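Local atomic coordinates of Tat (Twin-arginine translocation) pathway signal sequence containing protein (Mycobacterium tuberculosis, PDB entry 5IMU), a protein that is of unknown function but probably exported by the twin-arginine pathway, its C-terminal part combining an alpha/beta sandwich with a helical bundle. Residues Val24-Pro29 with Ala99-Asp104; Asp122-Thr127 with Tyr208-Tyr213. One frame throughout, in Å; residues are numbered along the deposited sequence.

Contact 1 (Val24-Pro29 with Ala99-Asp104); sequences VARQEP and AEPGPD
Arg26 reaches from the last turn of helix 6-27 to the carbonyl of Ala99 and lies against the ring of Pro101. Its guanidinium meets Ala99 O side-on with NE and NH2, so two N-H groups converge on one acceptor. Both nitrogens stand 3.0 Å from Ala99 O; both hydrogen bonds are somewhat bent, the N-H...O angle being 147° at NE. NE approaches nearly in line with the carbonyl bond, whereas NH2 comes from above the carbonyl plane. Ala99 O itself is almost in the guanidinium plane, at its edge. CG of Arg26 lies between the backbone N and the carbonyl carbon (chi1 73°), and a bend at chi3 (51°) turns the NE edge toward the oxygen.

The close-packed part is the van der Waals contact of the arginine with Pro101. Pro101 CB sits over one guanidinium face near its rim, 3.8 Å from Arg26 NH1, while Pro101 CD lies 3.8 Å from Arg26 CD. Ala99 to Pro101 run in an extended, polyproline-like conformation, which offers carbonyl and ring together to one side chain. The outer side is loose. The CB atoms of Ala99 and Glu100 point away from the helix, the chain here is exposed, and Glu100 OE1 remains 6.3 Å from Arg26 NE, too far for a salt bridge. Nearer the fold, Arg26 also touches Val98, and Pro29 is joined to Asn95 by backbone hydrogen bonds, tying the turn after the helix to the segment that follows strand 88-92.

The grip is thus a charged donor pair on a neutral backbone oxygen: it fixes the rotation of the guanidinium while the acceptor, being neutral, probably leaves its positive charge largely uncompensated within this contact.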
loop_
_atom_site.group_PDB
_atom_site.type_symbol
_atom_site.label_atom_id
_atom_site.label_comp_id
_atom_site.label_asym_id
_atom_site.label_seq_id
_atom_site.Cartn_x
_atom_site.Cartn_y
_atom_site.Cartn_z
ATOM N N VAL A 24 8.493 -2.677 -8.019
ATOM C CA VAL A 24 7.696 -1.668 -7.329
ATOM C C VAL A 24 8.474 -0.365 -7.199
ATOM O O VAL A 24 7.879 0.721 -7.210
ATOM C CB VAL A 24 7.225 -2.175 -5.953
ATOM C CG1 VAL A 24 6.242 -3.321 -6.119
ATOM C CG2 VAL A 24 8.407 -2.593 -5.093
ATOM N N ALA A 25 9.804 -0.443 -7.092
ATOM C CA ALA A 25 10.599 0.766 -6.909
ATOM C C ALA A 25 10.528 1.670 -8.132
ATOM O O ALA A 25 10.446 2.894 -8.000
ATOM C CB ALA A 25 12.049 0.400 -6.587
ATOM N N ARG A 26 10.544 1.094 -9.338
ATOM C CA ARG A 26 10.472 1.953 -10.513
ATOM C C ARG A 26 9.106 2.615 -10.654
ATOM O O ARG A 26 9.008 3.669 -11.290
ATOM C CB ARG A 26 10.826 1.175 -11.785
ATOM C CG ARG A 26 9.781 0.195 -12.278
ATOM C CD ARG A 26 10.172 -0.327 -13.657
ATOM N NE ARG A 26 11.548 -0.818 -13.674
ATOM C CZ ARG A 26 11.893 -2.079 -13.435
ATOM N NH1 ARG A 26 10.961 -2.982 -13.171
ATOM N NH2 ARG A 26 13.170 -2.437 -13.465
ATOM N N GLN A 27 8.059 2.038 -10.055
ATOM C CA GLN A 27 6.759 2.701 -10.027
ATOM C C GLN A 27 6.739 3.851 -9.027
ATOM O O GLN A 27 6.088 4.873 -9.268
ATOM C CB GLN A 27 5.654 1.699 -9.691
ATOM C CG GLN A 27 5.472 0.591 -10.713
ATOM C CD GLN A 27 4.375 -0.379 -10.319
ATOM O OE1 GLN A 27 3.189 -0.063 -10.422
ATOM N NE2 GLN A 27 4.764 -1.563 -9.860
ATOM N N GLU A 28 7.430 3.701 -7.899
ATOM C CA GLU A 28 7.513 4.751 -6.883
ATOM C C GLU A 28 8.894 4.723 -6.240
ATOM O O GLU A 28 9.097 4.111 -5.183
ATOM C CB GLU A 28 6.417 4.595 -5.829
ATOM C CG GLU A 28 6.405 5.743 -4.842
ATOM C CD GLU A 28 6.446 7.085 -5.550
ATOM O OE1 GLU A 28 5.396 7.495 -6.087
ATOM O OE2 GLU A 28 7.524 7.718 -5.587
ATOM N N PRO A 29 9.876 5.394 -6.853
ATOM C CA PRO A 29 11.254 5.328 -6.342
ATOM C C PRO A 29 11.544 6.264 -5.180
ATOM O O PRO A 29 12.632 6.174 -4.596
ATOM C CB PRO A 29 12.090 5.708 -7.570
ATOM C CG PRO A 29 11.194 6.629 -8.346
ATOM C CD PRO A 29 9.784 6.132 -8.125
ATOM N N ALA A 99 16.440 1.024 -13.190
ATOM C CA ALA A 99 16.512 0.820 -14.629
ATOM C C ALA A 99 15.123 0.617 -15.225
ATOM O O ALA A 99 14.201 0.129 -14.565
ATOM C CB ALA A 99 17.395 -0.385 -14.949
ATOM N N GLU A 100 14.981 1.011 -16.489
ATOM C CA GLU A 100 13.767 0.717 -17.231
ATOM C C GLU A 100 13.540 -0.794 -17.269
ATOM O O GLU A 100 14.498 -1.574 -17.265
ATOM C CB GLU A 100 13.862 1.269 -18.653
ATOM C CG GLU A 100 13.637 2.768 -18.765
ATOM C CD GLU A 100 12.172 3.152 -18.652
ATOM O OE1 GLU A 100 11.311 2.372 -19.113
ATOM O OE2 GLU A 100 11.882 4.236 -18.104
ATOM N N PRO A 101 12.287 -1.236 -17.304
ATOM C CA PRO A 101 12.023 -2.675 -17.258
ATOM C C PRO A 101 12.372 -3.352 -18.571
ATOM O O PRO A 101 12.362 -2.741 -19.642
ATOM C CB PRO A 101 10.518 -2.748 -16.982
ATOM C CG PRO A 101 9.983 -1.507 -17.618
ATOM C CD PRO A 101 11.041 -0.452 -17.396
ATOM N N GLY A 102 12.689 -4.637 -18.468
ATOM C CA GLY A 102 12.920 -5.467 -19.622
ATOM C C GLY A 102 11.951 -6.629 -19.637
ATOM O O GLY A 102 10.962 -6.651 -18.894
ATOM N N PRO A 103 12.213 -7.621 -20.488
ATOM C CA PRO A 103 11.317 -8.788 -20.548
ATOM C C PRO A 103 11.275 -9.608 -19.267
ATOM O O PRO A 103 10.299 -10.338 -19.056
ATOM C CB PRO A 103 11.886 -9.607 -21.715
ATOM C CG PRO A 103 12.610 -8.609 -22.559
ATOM C CD PRO A 103 13.191 -7.619 -21.590
ATOM N N ASP A 104 12.287 -9.519 -18.406
ATOM C CA ASP A 104 12.330 -10.334 -17.199
ATOM C C ASP A 104 11.660 -9.674 -15.999
ATOM O O ASP A 104 11.642 -10.267 -14.914
ATOM C CB ASP A 104 13.782 -10.692 -16.857
ATOM C CG ASP A 104 14.669 -9.471 -16.707
ATOM O OD1 ASP A 104 14.321 -8.403 -17.258
ATOM O OD2 ASP A 104 15.720 -9.579 -16.040
#

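Contact 2 (Asp122-Thr127 with Tyr208-Tyr213); sequences DEFGPT and YHLAWY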
loop_
_atom_site.group_PDB
_atom_site.type_symbol
_atom_site.label_atom_id
_atom_site.label_comp_id
_atom_site.label_asym_id
_atom_site.label_seq_id
_atom_site.Cartn_x
_atom_site.Cartn_y
_atom_site.Cartn_z
ATOM N N ASP A 122 -15.446 -5.113 10.669
ATOM C CA ASP A 122 -16.772 -5.122 11.273
ATOM C C ASP A 122 -17.496 -3.811 10.988
ATOM O O ASP A 122 -16.920 -2.726 11.119
ATOM C CB ASP A 122 -16.671 -5.345 12.782
ATOM C CG ASP A 122 -18.030 -5.454 13.447
ATOM O OD1 ASP A 122 -18.849 -6.278 12.987
ATOM O OD2 ASP A 122 -18.284 -4.715 14.422
ATOM N N GLU A 123 -18.769 -3.921 10.605
ATOM C CA GLU A 123 -19.609 -2.777 10.251
ATOM C C GLU A 123 -18.865 -1.827 9.311
ATOM O O GLU A 123 -18.653 -0.652 9.615
ATOM C CB GLU A 123 -20.089 -2.036 11.502
ATOM C CG GLU A 123 -20.883 -2.884 12.484
ATOM C CD GLU A 123 -22.233 -3.315 11.939
ATOM O OE1 GLU A 123 -22.742 -2.663 11.003
ATOM O OE2 GLU A 123 -22.789 -4.304 12.458
ATOM N N PHE A 124 -18.462 -2.369 8.157
ATOM C CA PHE A 124 -17.607 -1.626 7.234
ATOM C C PHE A 124 -18.180 -0.250 6.912
ATOM O O PHE A 124 -17.477 0.763 7.002
ATOM C CB PHE A 124 -17.403 -2.425 5.945
ATOM C CG PHE A 124 -16.802 -1.616 4.829
ATOM C CD1 PHE A 124 -15.431 -1.422 4.758
ATOM C CD2 PHE A 124 -17.607 -1.038 3.860
ATOM C CE1 PHE A 124 -14.874 -0.671 3.739
ATOM C CE2 PHE A 124 -17.058 -0.284 2.839
ATOM C CZ PHE A 124 -15.688 -0.102 2.778
ATOM N N GLY A 125 -19.452 -0.201 6.528
ATOM C CA GLY A 125 -20.092 1.027 6.117
ATOM C C GLY A 125 -20.124 2.092 7.196
ATOM O O GLY A 125 -19.602 3.198 7.019
ATOM N N PRO A 126 -20.767 1.790 8.329
ATOM C CA PRO A 126 -20.759 2.749 9.447
ATOM C C PRO A 126 -19.365 3.126 9.913
ATOM O O PRO A 126 -19.150 4.276 10.320
ATOM C CB PRO A 126 -21.538 2.007 10.542
ATOM C CG PRO A 126 -22.463 1.111 9.792
ATOM C CD PRO A 126 -21.698 0.671 8.568
ATOM N N THR A 127 -18.412 2.193 9.865
ATOM C CA THR A 127 -17.046 2.502 10.278
ATOM C C THR A 127 -16.432 3.578 9.388
ATOM O O THR A 127 -15.781 4.507 9.884
ATOM C CB THR A 127 -16.189 1.234 10.250
ATOM O OG1 THR A 127 -16.694 0.287 11.202
ATOM C CG2 THR A 127 -14.740 1.550 10.583
ATOM N N TYR A 208 -9.279 -3.134 2.564
ATOM C CA TYR A 208 -7.841 -3.065 2.815
ATOM C C TYR A 208 -7.433 -1.687 3.323
ATOM O O TYR A 208 -6.717 -1.566 4.323
ATOM C CB TYR A 208 -7.082 -3.423 1.532
ATOM C CG TYR A 208 -5.585 -3.171 1.556
ATOM C CD1 TYR A 208 -4.699 -4.158 1.978
ATOM C CD2 TYR A 208 -5.059 -1.960 1.125
ATOM C CE1 TYR A 208 -3.330 -3.933 1.987
ATOM C CE2 TYR A 208 -3.694 -1.726 1.133
ATOM C CZ TYR A 208 -2.833 -2.718 1.565
ATOM O OH TYR A 208 -1.474 -2.492 1.573
ATOM N N HIS A 209 -7.889 -0.632 2.647
ATOM C CA HIS A 209 -7.476 0.714 3.031
ATOM C C HIS A 209 -8.121 1.140 4.346
ATOM O O HIS A 209 -7.492 1.833 5.153
ATOM C CB HIS A 209 -7.811 1.701 1.915
ATOM C CG HIS A 209 -6.964 1.533 0.693
ATOM N ND1 HIS A 209 -5.593 1.663 0.715
ATOM C CD2 HIS A 209 -7.295 1.239 -0.587
ATOM C CE1 HIS A 209 -5.114 1.459 -0.500
ATOM N NE2 HIS A 209 -6.127 1.200 -1.308
ATOM N N LEU A 210 -9.370 0.734 4.581
ATOM C CA LEU A 210 -10.033 1.083 5.835
ATOM C C LEU A 210 -9.367 0.398 7.022
ATOM O O LEU A 210 -9.206 1.008 8.086
ATOM C CB LEU A 210 -11.513 0.708 5.769
ATOM C CG LEU A 210 -12.550 1.667 6.364
ATOM C CD1 LEU A 210 -13.680 0.887 7.026
ATOM C CD2 LEU A 210 -11.933 2.665 7.337
ATOM N N ALA A 211 -8.987 -0.872 6.866
ATOM C CA ALA A 211 -8.303 -1.575 7.947
ATOM C C ALA A 211 -6.975 -0.911 8.280
ATOM O O ALA A 211 -6.633 -0.740 9.457
ATOM C CB ALA A 211 -8.090 -3.042 7.569
ATOM N N TRP A 212 -6.216 -0.518 7.256
ATOM C CA TRP A 212 -4.944 0.148 7.505
ATOM C C TRP A 212 -5.138 1.543 8.084
ATOM O O TRP A 212 -4.282 2.023 8.835
ATOM C CB TRP A 212 -4.125 0.209 6.218
ATOM C CG TRP A 212 -3.289 -1.015 6.020
ATOM C CD1 TRP A 212 -3.548 -2.065 5.189
ATOM C CD2 TRP A 212 -2.061 -1.323 6.690
ATOM N NE1 TRP A 212 -2.549 -3.007 5.294
ATOM C CE2 TRP A 212 -1.625 -2.574 6.210
ATOM C CE3 TRP A 212 -1.286 -0.660 7.645
ATOM C CZ2 TRP A 212 -0.447 -3.174 6.653
ATOM C CZ3 TRP A 212 -0.117 -1.256 8.085
ATOM C CH2 TRP A 212 0.293 -2.500 7.590
ATOM N N TYR A 213 -6.246 2.208 7.751
ATOM C CA TYR A 213 -6.526 3.507 8.356
ATOM C C TYR A 213 -6.657 3.389 9.870
ATOM O O TYR A 213 -6.183 4.259 10.610
ATOM C CB TYR A 213 -7.797 4.114 7.757
ATOM C CG TYR A 213 -8.194 5.424 8.407
ATOM C CD1 TYR A 213 -7.605 6.617 8.016
ATOM C CD2 TYR A 213 -9.149 5.463 9.416
ATOM C CE1 TYR A 213 -7.957 7.817 8.609
ATOM C CE2 TYR A 213 -9.507 6.657 10.017
ATOM C CZ TYR A 213 -8.909 7.830 9.608
ATOM O OH TYR A 213 -9.265 9.017 10.203
#
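The Phe124 ring meets Leu210 at an oblique angle, with the CD1 methyl of Leu210 beside the CD1-CE1 bond of the ring. That methyl is 3.7 Å from Phe124 CD1 and 3.8 Å from Phe124 CE1, and Leu210 CB lies farther along at 4.2 Å from Phe124 CE1. Beyond Leu210, the flat groups of helix 203-216 pack on one another: Trp212 CD1 lies over the rim of one face of the Tyr208 ring, His209 CE1 is at the edge of that ring, and Tyr208 CD2 in turn lies over a face of the His209 ring.

Phe124 and Thr127, one turn apart on helix 124-133, receive the same leucine methyl: Thr127 CG2 stands 3.8 Å from Leu210 CD1. With OG1 beside the backbone N (chi1 -63°) and CG2 anti to it, the methyl of Thr127 faces Leu210, while OG1 turns back to the start of its helix, 2.7 Å from Glu123 O. Threonine thereby keeps its polar branch on the backbone of the first turn and gives its apolar branch to the contact.

Such a leucine set between residues three apart on a partner helix is plain apolar helix-helix packing in the helical bundle of the DUF5631 region. Phe124 also touches Leu198 of helix 183-199, so its side chain touches both helices, while Tyr208, His209 and Trp212 carry helix 203-216 onto Trp54, in the loop that follows sheet strand 44-48.

Contact 1 is a surface contact and contact 2 is partly buried; they lie on opposite sides of the chain's centre, with centres 32 Å apart and nearest atoms about 11 Å apart. They share no element: contact 1 joins a helix end to a loop on the sheet-bearing part, whereas contact 2 joins two helices of the bundle. Their chemistry follows their place. At the surface a long charged side chain spans to a backbone carbonyl and a proline ring; in the bundle, methyls and an aromatic ring pack without hydrogen bonds across. Along the chain, both segments of contact 1 precede both of contact 2.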